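Side-chain contacts in chromosome replication initiation inhibitor protein (Agrobacterium tumefaciens, PDB 3FD3), which probably regulates transcription as a LysR-family DNA-binding factor, this chain being its C-terminal effector-binding (LysR substrate-binding) part without the DNA-binding helix-turn-helix: residues G136-S141 against Q153-H158; G14-D19 against V202-V207; D40-W45 against L52-A57; L4-N9 against L177-N182. All blocks are in the same frame, centred on the assembly; numbering follows the deposited sequence.

Interaction 1. Residues G136-S141 against Q153-H158; sequences GFVKAS and QLVAEH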
loop_
_atom_site.group_PDB
_atom_site.type_symbol
_atom_site.label_atom_id
_atom_site.label_comp_id
_atom_site.label_asym_id
_atom_site.label_seq_id
_atom_site.Cartn_x
_atom_site.Cartn_y
_atom_site.Cartn_z
ATOM N N GLY A 136 2.152 -0.784 5.304
ATOM C CA GLY A 136 3.151 -0.074 6.114
ATOM C C GLY A 136 2.792 -0.077 7.590
ATOM O O GLY A 136 3.666 -0.279 8.454
ATOM N N PHE A 137 1.519 0.141 7.894
ATOM C CA PHE A 137 1.037 0.093 9.293
ATOM C C PHE A 137 1.426 -1.242 9.948
ATOM O O PHE A 137 1.914 -1.265 11.071
ATOM C CB PHE A 137 -0.496 0.217 9.388
ATOM C CG PHE A 137 -0.999 1.467 10.050
ATOM C CD1 PHE A 137 -0.769 2.707 9.506
ATOM C CD2 PHE A 137 -1.811 1.378 11.181
ATOM C CE1 PHE A 137 -1.281 3.870 10.106
ATOM C CE2 PHE A 137 -2.311 2.522 11.777
ATOM C CZ PHE A 137 -2.061 3.781 11.211
ATOM N N VAL A 138 1.187 -2.349 9.251
ATOM C CA VAL A 138 1.496 -3.652 9.804
ATOM C C VAL A 138 3.004 -3.780 10.000
ATOM O O VAL A 138 3.477 -4.196 11.047
ATOM C CB VAL A 138 0.991 -4.787 8.952
ATOM C CG1 VAL A 138 1.468 -6.160 9.529
ATOM C CG2 VAL A 138 -0.553 -4.714 8.880
ATOM N N LYS A 139 3.770 -3.397 8.988
ATOM C CA LYS A 139 5.229 -3.482 9.112
ATOM C C LYS A 139 5.767 -2.642 10.265
ATOM O O LYS A 139 6.652 -3.084 11.008
ATOM C CB LYS A 139 5.912 -3.032 7.827
ATOM C CG LYS A 139 5.798 -3.956 6.680
ATOM C CD LYS A 139 6.825 -3.569 5.577
ATOM C CE LYS A 139 6.623 -4.385 4.314
ATOM N NZ LYS A 139 5.174 -4.408 3.901
ATOM N N ALA A 140 5.232 -1.435 10.424
ATOM C CA ALA A 140 5.670 -0.533 11.492
ATOM C C ALA A 140 5.312 -1.104 12.856
ATOM O O ALA A 140 6.065 -0.974 13.815
ATOM C CB ALA A 140 5.014 0.814 11.313
ATOM N N SER A 141 4.145 -1.734 12.944
ATOM C CA SER A 141 3.706 -2.381 14.186
ATOM C C SER A 141 4.628 -3.530 14.549
ATOM O O SER A 141 5.104 -3.617 15.696
ATOM C CB SER A 141 2.278 -2.902 14.059
ATOM O OG SER A 141 1.381 -1.860 13.711
ATOM N N GLN A 153 -7.493 -9.313 9.413
ATOM C CA GLN A 153 -7.006 -10.215 8.360
ATOM C C GLN A 153 -5.481 -10.124 8.232
ATOM O O GLN A 153 -4.827 -11.094 7.854
ATOM C CB GLN A 153 -7.643 -9.893 6.999
ATOM C CG GLN A 153 -9.136 -10.102 6.900
ATOM C CD GLN A 153 -9.988 -9.002 7.514
ATOM O OE1 GLN A 153 -9.485 -7.963 7.883
ATOM N NE2 GLN A 153 -11.324 -9.248 7.612
ATOM N N LEU A 154 -4.919 -8.966 8.548
ATOM C CA LEU A 154 -3.497 -8.739 8.378
ATOM C C LEU A 154 -2.684 -9.019 9.634
ATOM O O LEU A 154 -1.448 -9.117 9.559
ATOM C CB LEU A 154 -3.259 -7.297 7.963
ATOM C CG LEU A 154 -3.880 -6.896 6.626
ATOM C CD1 LEU A 154 -3.475 -5.482 6.262
ATOM C CD2 LEU A 154 -3.534 -7.897 5.470
ATOM N N VAL A 155 -3.358 -9.167 10.771
ATOM C CA VAL A 155 -2.640 -9.381 12.022
ATOM C C VAL A 155 -3.011 -10.636 12.785
ATOM O O VAL A 155 -2.377 -10.937 13.790
ATOM C CB VAL A 155 -2.723 -8.156 12.970
ATOM C CG1 VAL A 155 -2.025 -6.911 12.342
ATOM C CG2 VAL A 155 -4.147 -7.863 13.398
ATOM N N ALA A 156 -3.985 -11.394 12.307
ATOM C CA ALA A 156 -4.416 -12.594 13.039
ATOM C C ALA A 156 -3.279 -13.581 13.268
ATOM O O ALA A 156 -3.102 -14.076 14.399
ATOM C CB ALA A 156 -5.562 -13.285 12.308
ATOM N N GLU A 157 -2.506 -13.874 12.222
ATOM C CA GLU A 157 -1.409 -14.836 12.369
ATOM C C GLU A 157 -0.305 -14.275 13.265
ATOM O O GLU A 157 0.274 -15.006 14.069
ATOM C CB GLU A 157 -0.796 -15.232 11.035
ATOM C CG GLU A 157 -1.627 -16.097 10.162
ATOM C CD GLU A 157 -1.062 -16.175 8.740
ATOM O OE1 GLU A 157 0.148 -15.861 8.541
ATOM O OE2 GLU A 157 -1.824 -16.550 7.821
ATOM N N HIS A 158 -0.032 -12.978 13.137
ATOM C CA HIS A 158 0.987 -12.348 13.982
ATOM C C HIS A 158 0.609 -12.407 15.454
ATOM O O HIS A 158 1.466 -12.669 16.311
ATOM C CB HIS A 158 1.240 -10.900 13.553
ATOM C CG HIS A 158 1.858 -10.785 12.192
ATOM N ND1 HIS A 158 3.002 -11.471 11.831
ATOM C CD2 HIS A 158 1.499 -10.054 11.112
ATOM C CE1 HIS A 158 3.300 -11.183 10.578
ATOM N NE2 HIS A 158 2.391 -10.337 10.113
#
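Val138 of helix 134-142 faces Leu154, Val155 and His158 of helix 152-161. CG2 of Val138 meets Leu154 and Val155; CG1 turns toward His158. Val138 CG2 lies alongside Leu154, 3.9 Å from its CB and 4.0 Å from its CD1. The two side chains cross at about a right angle. Val138 CG2 is 4.4 Å from Val155 CG1, a looser touch. The other methyl stands anti to the backbone N (chi1 175°). Val138 CG1 approaches the His158 ring obliquely, 4.2 Å from its CD2.

The polar bonds lie within or beyond the helices. ND1 of His158 is hydrogen-bonded to NE of Arg163, which helps fix how the ring is turned toward Val138. On the first helix Phe137 O accepts two bonds, from Ser141 N and from Ser141 OG (2.8 Å), reaching it from opposite faces of its plane. Ser141 OG is also bonded to Asn150 of strand 148-151.

The short helical segments run roughly parallel, 25° apart, with axes 10.8 Å from each other. Strand 148-151 joins the two helices, and Asn150 touches both Val138 and Val155. This is a helix-strand-helix unit of the periplasmic-binding-protein-like fold of LysR effector domains.

Interaction 2. Residues G14-D19 against V202-V207; sequences GTWFLD and VVLMPV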
loop_
_atom_site.group_PDB
_atom_site.type_symbol
_atom_site.label_atom_id
_atom_site.label_comp_id
_atom_site.label_asym_id
_atom_site.label_seq_id
_atom_site.Cartn_x
_atom_site.Cartn_y
_atom_site.Cartn_z
ATOM N N GLY A 14 -5.895 -3.594 0.841
ATOM C CA GLY A 14 -4.850 -4.357 1.488
ATOM C C GLY A 14 -5.272 -5.727 1.984
ATOM O O GLY A 14 -4.403 -6.482 2.446
ATOM N N THR A 15 -6.574 -6.046 1.908
ATOM C CA THR A 15 -7.122 -7.281 2.399
ATOM C C THR A 15 -7.846 -8.057 1.273
ATOM O O THR A 15 -7.172 -8.780 0.506
ATOM C CB THR A 15 -7.991 -7.069 3.674
ATOM O OG1 THR A 15 -8.984 -6.062 3.438
ATOM C CG2 THR A 15 -7.081 -6.629 4.903
ATOM N N TRP A 16 -9.132 -7.800 1.090
ATOM C CA TRP A 16 -10.060 -8.663 0.331
ATOM C C TRP A 16 -10.483 -8.144 -1.042
ATOM O O TRP A 16 -11.021 -8.913 -1.861
ATOM C CB TRP A 16 -11.325 -8.928 1.170
ATOM C CG TRP A 16 -12.170 -7.695 1.363
ATOM C CD1 TRP A 16 -11.990 -6.688 2.283
ATOM C CD2 TRP A 16 -13.293 -7.310 0.578
ATOM N NE1 TRP A 16 -12.958 -5.725 2.135
ATOM C CE2 TRP A 16 -13.769 -6.071 1.088
ATOM C CE3 TRP A 16 -13.967 -7.901 -0.493
ATOM C CZ2 TRP A 16 -14.871 -5.411 0.546
ATOM C CZ3 TRP A 16 -15.060 -7.251 -1.012
ATOM C CH2 TRP A 16 -15.495 -6.014 -0.512
ATOM N N PHE A 17 -10.274 -6.859 -1.322
ATOM C CA PHE A 17 -10.899 -6.236 -2.494
ATOM C C PHE A 17 -10.466 -6.866 -3.820
ATOM O O PHE A 17 -11.324 -7.152 -4.687
ATOM C CB PHE A 17 -10.577 -4.740 -2.484
ATOM C CG PHE A 17 -11.111 -3.941 -3.665
ATOM C CD1 PHE A 17 -12.399 -3.464 -3.683
ATOM C CD2 PHE A 17 -10.293 -3.647 -4.721
ATOM C CE1 PHE A 17 -12.862 -2.712 -4.762
ATOM C CE2 PHE A 17 -10.763 -2.883 -5.784
ATOM C CZ PHE A 17 -12.039 -2.435 -5.786
ATOM N N LEU A 18 -9.158 -7.107 -3.967
ATOM C CA LEU A 18 -8.637 -7.682 -5.204
ATOM C C LEU A 18 -9.018 -9.132 -5.367
ATOM O O LEU A 18 -9.153 -9.603 -6.499
ATOM C CB LEU A 18 -7.115 -7.523 -5.314
ATOM C CG LEU A 18 -6.645 -6.105 -5.570
ATOM C CD1 LEU A 18 -5.080 -6.049 -5.623
ATOM C CD2 LEU A 18 -7.277 -5.554 -6.846
ATOM N N ASP A 19 -9.224 -9.839 -4.260
ATOM C CA ASP A 19 -9.740 -11.202 -4.334
ATOM C C ASP A 19 -11.112 -11.220 -5.005
ATOM O O ASP A 19 -11.386 -12.093 -5.824
ATOM C CB ASP A 19 -9.827 -11.839 -2.944
ATOM C CG ASP A 19 -10.160 -13.316 -2.998
ATOM O OD1 ASP A 19 -9.606 -14.035 -3.861
ATOM O OD2 ASP A 19 -10.967 -13.770 -2.167
ATOM N N VAL A 202 -17.565 -14.056 3.011
ATOM C CA VAL A 202 -16.631 -15.028 3.542
ATOM C C VAL A 202 -15.596 -14.382 4.461
ATOM O O VAL A 202 -15.216 -14.964 5.470
ATOM C CB VAL A 202 -15.906 -15.755 2.391
ATOM C CG1 VAL A 202 -14.812 -16.652 2.937
ATOM C CG2 VAL A 202 -16.919 -16.568 1.584
ATOM N N VAL A 203 -15.162 -13.176 4.114
ATOM C CA VAL A 203 -14.028 -12.521 4.776
ATOM C C VAL A 203 -14.380 -11.578 5.911
ATOM O O VAL A 203 -13.637 -11.481 6.896
ATOM C CB VAL A 203 -13.203 -11.746 3.712
ATOM C CG1 VAL A 203 -12.088 -10.938 4.366
ATOM C CG2 VAL A 203 -12.623 -12.749 2.718
ATOM N N LEU A 204 -15.471 -10.826 5.765
ATOM C CA LEU A 204 -15.853 -9.842 6.768
ATOM C C LEU A 204 -16.768 -10.500 7.778
ATOM O O LEU A 204 -17.270 -11.607 7.539
ATOM C CB LEU A 204 -16.547 -8.659 6.097
ATOM C CG LEU A 204 -15.727 -7.923 5.038
ATOM C CD1 LEU A 204 -16.529 -6.706 4.537
ATOM C CD2 LEU A 204 -14.334 -7.478 5.586
HETATM N N MSE A 205 -17.004 -9.830 8.897
HETATM C CA MSE A 205 -17.942 -10.345 9.877
HETATM C C MSE A 205 -19.342 -10.008 9.396
HETATM O O MSE A 205 -19.546 -8.953 8.798
HETATM C CB MSE A 205 -17.729 -9.705 11.239
HETATM C CG MSE A 205 -16.358 -9.848 11.773
HETATM SE SE MSE A 205 -16.326 -9.340 13.654
HETATM C CE MSE A 205 -17.705 -7.973 13.705
ATOM N N PRO A 206 -20.315 -10.895 9.668
ATOM C CA PRO A 206 -21.676 -10.676 9.190
ATOM C C PRO A 206 -22.334 -9.435 9.792
ATOM O O PRO A 206 -22.016 -9.043 10.919
ATOM C CB PRO A 206 -22.442 -11.946 9.629
ATOM C CG PRO A 206 -21.613 -12.631 10.597
ATOM C CD PRO A 206 -20.176 -12.164 10.409
ATOM N N VAL A 207 -23.252 -8.844 9.032
ATOM C CA VAL A 207 -23.969 -7.633 9.450
ATOM C C VAL A 207 -25.012 -7.985 10.485
ATOM O O VAL A 207 -24.805 -7.721 11.671
ATOM C CB VAL A 207 -24.695 -6.949 8.264
ATOM C CG1 VAL A 207 -23.710 -6.531 7.213
ATOM C CG2 VAL A 207 -25.765 -7.881 7.672
#
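Trp16 rests against Val203 and Leu204, where helix 190-203 gives way to the C-terminal tail. The close part of the contact is at the base of the tryptophan, and Trp16 and Leu204 are both buried. Trp16 CB is 3.9 Å from Val203 CG1. Leu204 meets the five-membered part of the indole, with Leu204 CD2 at 4.1 Å from both CD1 and NE1 of Trp16. The approach is oblique, and the two side chains cross at about a right angle. CD1 of Leu204 lies over one face of the Trp16 ring, 4.2 Å above its plane and offset toward the rim. Trp16 has CG between its backbone N and carbonyl carbon (chi1 68°). This brings the CD1 and NE1 edge against Leu204, while the six-membered ring runs on toward Val55 on the sheet. NE1 makes a weak hydrogen bond to Ser12 OG.

The looser side is that of Val203, which is partly exposed, and of the tail end, Pro206 and Val207, which is exposed.

Trp16 precedes helix 17-26. It is packed between Met196 and Ala200 of helix 190-203, Leu70 of strand 66-79 and Leu177 of strand 165-181. Leu204 reaches Leu73 and Leu177 of the same two strands, and Gln153 of helix 152-161.

Interaction 3. Residues D40-W45 against L52-A57; sequences DHTVEW and LAAVTA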
loop_
_atom_site.group_PDB
_atom_site.type_symbol
_atom_site.label_atom_id
_atom_site.label_comp_id
_atom_site.label_asym_id
_atom_site.label_seq_id
_atom_site.Cartn_x
_atom_site.Cartn_y
_atom_site.Cartn_z
ATOM N N ASP A 40 -11.771 10.509 1.992
ATOM C CA ASP A 40 -13.221 10.603 2.064
ATOM C C ASP A 40 -13.806 11.378 0.850
ATOM O O ASP A 40 -14.672 12.239 1.007
ATOM C CB ASP A 40 -13.624 11.254 3.396
ATOM C CG ASP A 40 -15.089 11.067 3.718
ATOM O OD1 ASP A 40 -15.687 10.082 3.215
ATOM O OD2 ASP A 40 -15.644 11.923 4.459
ATOM N N HIS A 41 -13.284 11.101 -0.343
ATOM C CA HIS A 41 -13.791 11.695 -1.570
ATOM C C HIS A 41 -14.747 10.788 -2.325
ATOM O O HIS A 41 -15.304 11.193 -3.346
ATOM C CB HIS A 41 -12.650 12.074 -2.502
ATOM C CG HIS A 41 -11.802 13.183 -1.973
ATOM N ND1 HIS A 41 -12.341 14.307 -1.383
ATOM C CD2 HIS A 41 -10.460 13.333 -1.927
ATOM C CE1 HIS A 41 -11.361 15.103 -0.990
ATOM N NE2 HIS A 41 -10.210 14.532 -1.304
ATOM N N THR A 42 -14.931 9.558 -1.840
ATOM C CA THR A 42 -15.720 8.573 -2.603
ATOM C C THR A 42 -17.112 9.062 -2.936
ATOM O O THR A 42 -17.580 8.861 -4.073
ATOM C CB THR A 42 -15.808 7.224 -1.863
ATOM O OG1 THR A 42 -14.518 6.625 -1.881
ATOM C CG2 THR A 42 -16.826 6.273 -2.539
ATOM N N VAL A 43 -17.769 9.725 -1.980
ATOM C CA VAL A 43 -19.126 10.240 -2.213
ATOM C C VAL A 43 -19.178 11.253 -3.362
ATOM O O VAL A 43 -20.044 11.172 -4.228
ATOM C CB VAL A 43 -19.732 10.865 -0.926
ATOM C CG1 VAL A 43 -20.949 11.720 -1.254
ATOM C CG2 VAL A 43 -20.081 9.731 0.077
ATOM N N GLU A 44 -18.227 12.181 -3.375
ATOM C CA GLU A 44 -18.102 13.144 -4.465
ATOM C C GLU A 44 -17.826 12.459 -5.804
ATOM O O GLU A 44 -18.438 12.797 -6.823
ATOM C CB GLU A 44 -16.993 14.158 -4.165
ATOM C CG GLU A 44 -17.205 14.933 -2.853
ATOM C CD GLU A 44 -16.459 14.310 -1.642
ATOM O OE1 GLU A 44 -15.425 14.922 -1.214
ATOM O OE2 GLU A 44 -16.902 13.221 -1.144
ATOM N N TRP A 45 -16.935 11.477 -5.792
ATOM C CA TRP A 45 -16.604 10.734 -7.010
ATOM C C TRP A 45 -17.802 9.997 -7.578
ATOM O O TRP A 45 -17.995 9.954 -8.794
ATOM C CB TRP A 45 -15.516 9.714 -6.751
ATOM C CG TRP A 45 -14.188 10.283 -6.358
ATOM C CD1 TRP A 45 -13.790 11.591 -6.415
ATOM C CD2 TRP A 45 -13.065 9.537 -5.887
ATOM N NE1 TRP A 45 -12.491 11.701 -5.984
ATOM C CE2 TRP A 45 -12.021 10.454 -5.662
ATOM C CE3 TRP A 45 -12.840 8.175 -5.632
ATOM C CZ2 TRP A 45 -10.778 10.057 -5.190
ATOM C CZ3 TRP A 45 -11.600 7.777 -5.160
ATOM C CH2 TRP A 45 -10.581 8.721 -4.948
ATOM N N LEU A 52 -17.878 4.329 -10.926
ATOM C CA LEU A 52 -19.183 3.682 -11.064
ATOM C C LEU A 52 -19.616 2.909 -9.830
ATOM O O LEU A 52 -20.786 2.574 -9.686
ATOM C CB LEU A 52 -19.174 2.718 -12.255
ATOM C CG LEU A 52 -18.990 3.398 -13.594
ATOM C CD1 LEU A 52 -19.003 2.358 -14.725
ATOM C CD2 LEU A 52 -20.107 4.411 -13.776
ATOM N N ALA A 53 -18.667 2.579 -8.978
ATOM C CA ALA A 53 -18.912 1.738 -7.828
ATOM C C ALA A 53 -17.791 1.908 -6.836
ATOM O O ALA A 53 -16.671 2.340 -7.188
ATOM C CB ALA A 53 -19.018 0.252 -8.219
ATOM N N ALA A 54 -18.101 1.600 -5.578
ATOM C CA ALA A 54 -17.126 1.812 -4.503
ATOM C C ALA A 54 -17.435 0.948 -3.293
ATOM O O ALA A 54 -18.609 0.771 -2.932
ATOM C CB ALA A 54 -17.086 3.275 -4.084
ATOM N N VAL A 55 -16.356 0.446 -2.675
ATOM C CA VAL A 55 -16.368 -0.051 -1.313
ATOM C C VAL A 55 -16.106 1.157 -0.445
ATOM O O VAL A 55 -15.085 1.871 -0.623
ATOM C CB VAL A 55 -15.286 -1.152 -1.079
ATOM C CG1 VAL A 55 -15.153 -1.488 0.442
ATOM C CG2 VAL A 55 -15.583 -2.393 -1.918
ATOM N N THR A 56 -17.000 1.403 0.497
ATOM C CA THR A 56 -16.931 2.594 1.353
ATOM C C THR A 56 -17.508 2.306 2.730
ATOM O O THR A 56 -18.373 1.446 2.879
ATOM C CB THR A 56 -17.679 3.757 0.708
ATOM O OG1 THR A 56 -17.637 4.903 1.558
ATOM C CG2 THR A 56 -19.129 3.371 0.422
ATOM N N ALA A 57 -17.027 3.042 3.741
ATOM C CA ALA A 57 -17.662 3.039 5.059
ATOM C C ALA A 57 -18.940 3.898 5.133
ATOM O O ALA A 57 -19.624 3.855 6.143
ATOM C CB ALA A 57 -16.659 3.483 6.145
HETATM O O HOH W 1 -13.797 4.169 -1.123
#
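Thr42 CG2 presses on Ala54 CB at 3.4 Å, tighter than usual van der Waals contact. Thr42 CG2 is also 4.2 Å from Thr56 CB, so one methyl serves two strand residues. Thr42 stands in the first turn of helix 42-47. Ala54 and Thr56 lie two apart on strand 53-56 and both point their CB toward the helix. CG2 of Thr42 is anti to the backbone N and meets the strand, while OG1 is anti to the carbonyl carbon (chi1 -69°).

Next comes a water. It donates to Thr42 OG1 and to Val55 O, both at 2.7 Å, and so links helix to strand. OG1 is also hydrogen-bonded to OD2 of Asp37, whose OD1 binds His41 N. Asp37 thus holds the start of the helix.

Farther out, His41 ND1 donates to Glu44 OE1 at 3.1 Å, nearly straight (N-H...O 175°). Glu44 OE1 lies in the imidazole plane, but the histidine comes from above the carboxylate plane.

Helix 42-47 links parallel strands 31-36 and 53-56, which flank strand 3-8. This is a beta-alpha-beta crossover, and Thr42 packs its helix on the sheet. Apolar carbon makes the direct touch, and the buried threonine hydroxyl is satisfied by Asp37 and water.

Interaction 4. Residues L4-N9 against L177-N182; sequences LNIATN and LYWQVN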
loop_
_atom_site.group_PDB
_atom_site.type_symbol
_atom_site.label_atom_id
_atom_site.label_comp_id
_atom_site.label_asym_id
_atom_site.label_seq_id
_atom_site.Cartn_x
_atom_site.Cartn_y
_atom_site.Cartn_z
ATOM N N LEU A 4 -13.574 -0.123 -16.164
ATOM C CA LEU A 4 -14.490 0.199 -15.073
ATOM C C LEU A 4 -13.751 0.941 -13.981
ATOM O O LEU A 4 -12.789 0.405 -13.414
ATOM C CB LEU A 4 -15.075 -1.085 -14.475
ATOM C CG LEU A 4 -15.807 -2.027 -15.423
ATOM C CD1 LEU A 4 -16.384 -3.182 -14.644
ATOM C CD2 LEU A 4 -16.910 -1.232 -16.159
ATOM N N ASN A 5 -14.197 2.158 -13.688
ATOM C CA ASN A 5 -13.658 2.941 -12.551
ATOM C C ASN A 5 -14.348 2.562 -11.228
ATOM O O ASN A 5 -15.572 2.769 -11.070
ATOM C CB ASN A 5 -13.865 4.439 -12.815
ATOM C CG ASN A 5 -13.178 4.924 -14.080
ATOM O OD1 ASN A 5 -12.177 4.367 -14.522
ATOM N ND2 ASN A 5 -13.738 5.968 -14.691
ATOM N N ILE A 6 -13.577 2.041 -10.279
ATOM C CA ILE A 6 -14.074 1.539 -9.007
ATOM C C ILE A 6 -13.195 2.112 -7.892
ATOM O O ILE A 6 -11.991 2.253 -8.059
ATOM C CB ILE A 6 -14.012 0.002 -8.959
ATOM C CG1 ILE A 6 -14.780 -0.631 -10.108
ATOM C CG2 ILE A 6 -14.565 -0.573 -7.616
ATOM C CD1 ILE A 6 -14.295 -2.111 -10.329
ATOM N N ALA A 7 -13.804 2.504 -6.790
ATOM C CA ALA A 7 -13.088 3.073 -5.658
ATOM C C ALA A 7 -13.100 2.075 -4.501
ATOM O O ALA A 7 -14.010 1.251 -4.364
ATOM C CB ALA A 7 -13.716 4.402 -5.206
ATOM N N THR A 8 -12.053 2.157 -3.672
ATOM C CA THR A 8 -11.969 1.353 -2.445
ATOM C C THR A 8 -11.158 2.144 -1.435
ATOM O O THR A 8 -10.325 2.994 -1.827
ATOM C CB THR A 8 -11.297 -0.024 -2.668
ATOM O OG1 THR A 8 -11.240 -0.724 -1.413
ATOM C CG2 THR A 8 -9.875 0.102 -3.232
ATOM N N ASN A 9 -11.412 1.872 -0.157
ATOM C CA ASN A 9 -10.534 2.324 0.896
ATOM C C ASN A 9 -9.251 1.498 0.873
ATOM O O ASN A 9 -9.245 0.356 0.407
ATOM C CB ASN A 9 -11.224 2.264 2.286
ATOM C CG ASN A 9 -11.722 0.827 2.684
ATOM O OD1 ASN A 9 -12.127 0.034 1.855
ATOM N ND2 ASN A 9 -11.790 0.568 3.978
ATOM N N LEU A 177 -18.843 -1.973 6.204
ATOM C CA LEU A 177 -18.536 -1.539 4.850
ATOM C C LEU A 177 -19.734 -1.753 3.925
ATOM O O LEU A 177 -20.577 -2.608 4.175
ATOM C CB LEU A 177 -17.352 -2.301 4.307
ATOM C CG LEU A 177 -16.001 -2.058 4.995
ATOM C CD1 LEU A 177 -14.991 -2.923 4.281
ATOM C CD2 LEU A 177 -15.625 -0.564 4.936
ATOM N N TYR A 178 -19.784 -0.946 2.871
ATOM C CA TYR A 178 -20.899 -0.928 1.934
ATOM C C TYR A 178 -20.372 -0.911 0.512
ATOM O O TYR A 178 -19.297 -0.390 0.236
ATOM C CB TYR A 178 -21.759 0.321 2.176
ATOM C CG TYR A 178 -22.285 0.345 3.567
ATOM C CD1 TYR A 178 -23.491 -0.270 3.881
ATOM C CD2 TYR A 178 -21.552 0.920 4.601
ATOM C CE1 TYR A 178 -23.958 -0.315 5.164
ATOM C CE2 TYR A 178 -22.019 0.884 5.894
ATOM C CZ TYR A 178 -23.221 0.261 6.177
ATOM O OH TYR A 178 -23.700 0.241 7.478
ATOM N N TRP A 179 -21.145 -1.498 -0.395
ATOM C CA TRP A 179 -20.871 -1.471 -1.816
ATOM C C TRP A 179 -21.934 -0.573 -2.446
ATOM O O TRP A 179 -23.153 -0.872 -2.356
ATOM C CB TRP A 179 -20.978 -2.884 -2.334
ATOM C CG TRP A 179 -20.799 -3.106 -3.810
ATOM C CD1 TRP A 179 -21.715 -3.678 -4.664
ATOM C CD2 TRP A 179 -19.632 -2.847 -4.607
ATOM N NE1 TRP A 179 -21.193 -3.766 -5.942
ATOM C CE2 TRP A 179 -19.935 -3.241 -5.941
ATOM C CE3 TRP A 179 -18.388 -2.265 -4.348
ATOM C CZ2 TRP A 179 -19.021 -3.096 -6.995
ATOM C CZ3 TRP A 179 -17.475 -2.141 -5.400
ATOM C CH2 TRP A 179 -17.791 -2.578 -6.699
ATOM N N GLN A 180 -21.493 0.513 -3.076
ATOM C CA GLN A 180 -22.376 1.523 -3.681
ATOM C C GLN A 180 -22.139 1.446 -5.177
ATOM O O GLN A 180 -20.996 1.379 -5.607
ATOM C CB GLN A 180 -22.111 2.927 -3.144
ATOM C CG GLN A 180 -22.448 3.103 -1.662
ATOM C CD GLN A 180 -23.108 4.438 -1.298
ATOM O OE1 GLN A 180 -23.768 5.076 -2.123
ATOM N NE2 GLN A 180 -22.946 4.850 -0.036
ATOM N N VAL A 181 -23.207 1.350 -5.971
ATOM C CA VAL A 181 -23.081 1.218 -7.421
ATOM C C VAL A 181 -24.009 2.190 -8.106
ATOM O O VAL A 181 -25.180 2.318 -7.733
ATOM C CB VAL A 181 -23.439 -0.204 -7.919
ATOM C CG1 VAL A 181 -23.195 -0.317 -9.423
ATOM C CG2 VAL A 181 -22.637 -1.270 -7.113
ATOM N N ASN A 182 -23.482 2.900 -9.100
ATOM C CA ASN A 182 -24.300 3.777 -9.941
ATOM C C ASN A 182 -25.470 2.975 -10.506
ATOM O O ASN A 182 -25.271 1.932 -11.131
ATOM C CB ASN A 182 -23.424 4.313 -11.066
ATOM C CG ASN A 182 -24.133 5.254 -11.972
ATOM O OD1 ASN A 182 -25.159 4.898 -12.588
ATOM N ND2 ASN A 182 -23.587 6.472 -12.111
#
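Ile6 and Trp179 meet at the far end of the indole. CG2 of Ile6 is 3.9 Å from Trp179 CH2 and 4.0 Å from Trp179 CZ3. This methyl stands anti to the backbone N of Ile6, which carries it to the ring edge, near the ring plane. Trp179 reaches this far because its CG is likewise anti to the backbone N (chi1 177°), which extends the indole toward strand 3-8. The ring is steadied at its other end, where NE1 is hydrogen-bonded to Thr193 OG1 of helix 190-203. Val181 CG2 lies over the rim of one face of Trp179, 3.0 Å above the plane.

The two segments run antiparallel but are not sheet neighbours. Strand 53-56 lies between strands 3-8 and 165-181 in the mixed sheet of this LysR effector domain, so these side chains meet across it. Ala53 and Val55 of that middle strand both touch Trp179.

ND2 of Asn9 is 4.1 Å from Leu177 CD2, and the two side chains cross obliquely. Asn9 has CG between backbone N and carbonyl carbon (chi1 59°). It stands at the N-cap position before helix 10-13, and its OD1 is hydrogen-bonded to Ser12 OG.

In the fold
Interactions 3 and 4 share the mixed sheet, with centres about 6 Å apart. Probable backbone hydrogen bonds, Tyr178 N to Thr56 O and Asn182 N to Leu52 O, join them. Interaction 2 lies about 14 Å from interaction 4, centre to centre; Phe17 packs on Ile6 and Leu204 on Leu177. Interaction 1 is about 25 Å from both 3 and 4, centre to centre, on the opposite side of the chain's centre. It touches interaction 2 through Gln153 and Leu154. Along the chain, interaction 3 closes before interaction 1 opens. Both are nested within interactions 2 and 4, which cross. Early and late segments therefore build one region together, while interactions 1 and 2 also touch the second subunit.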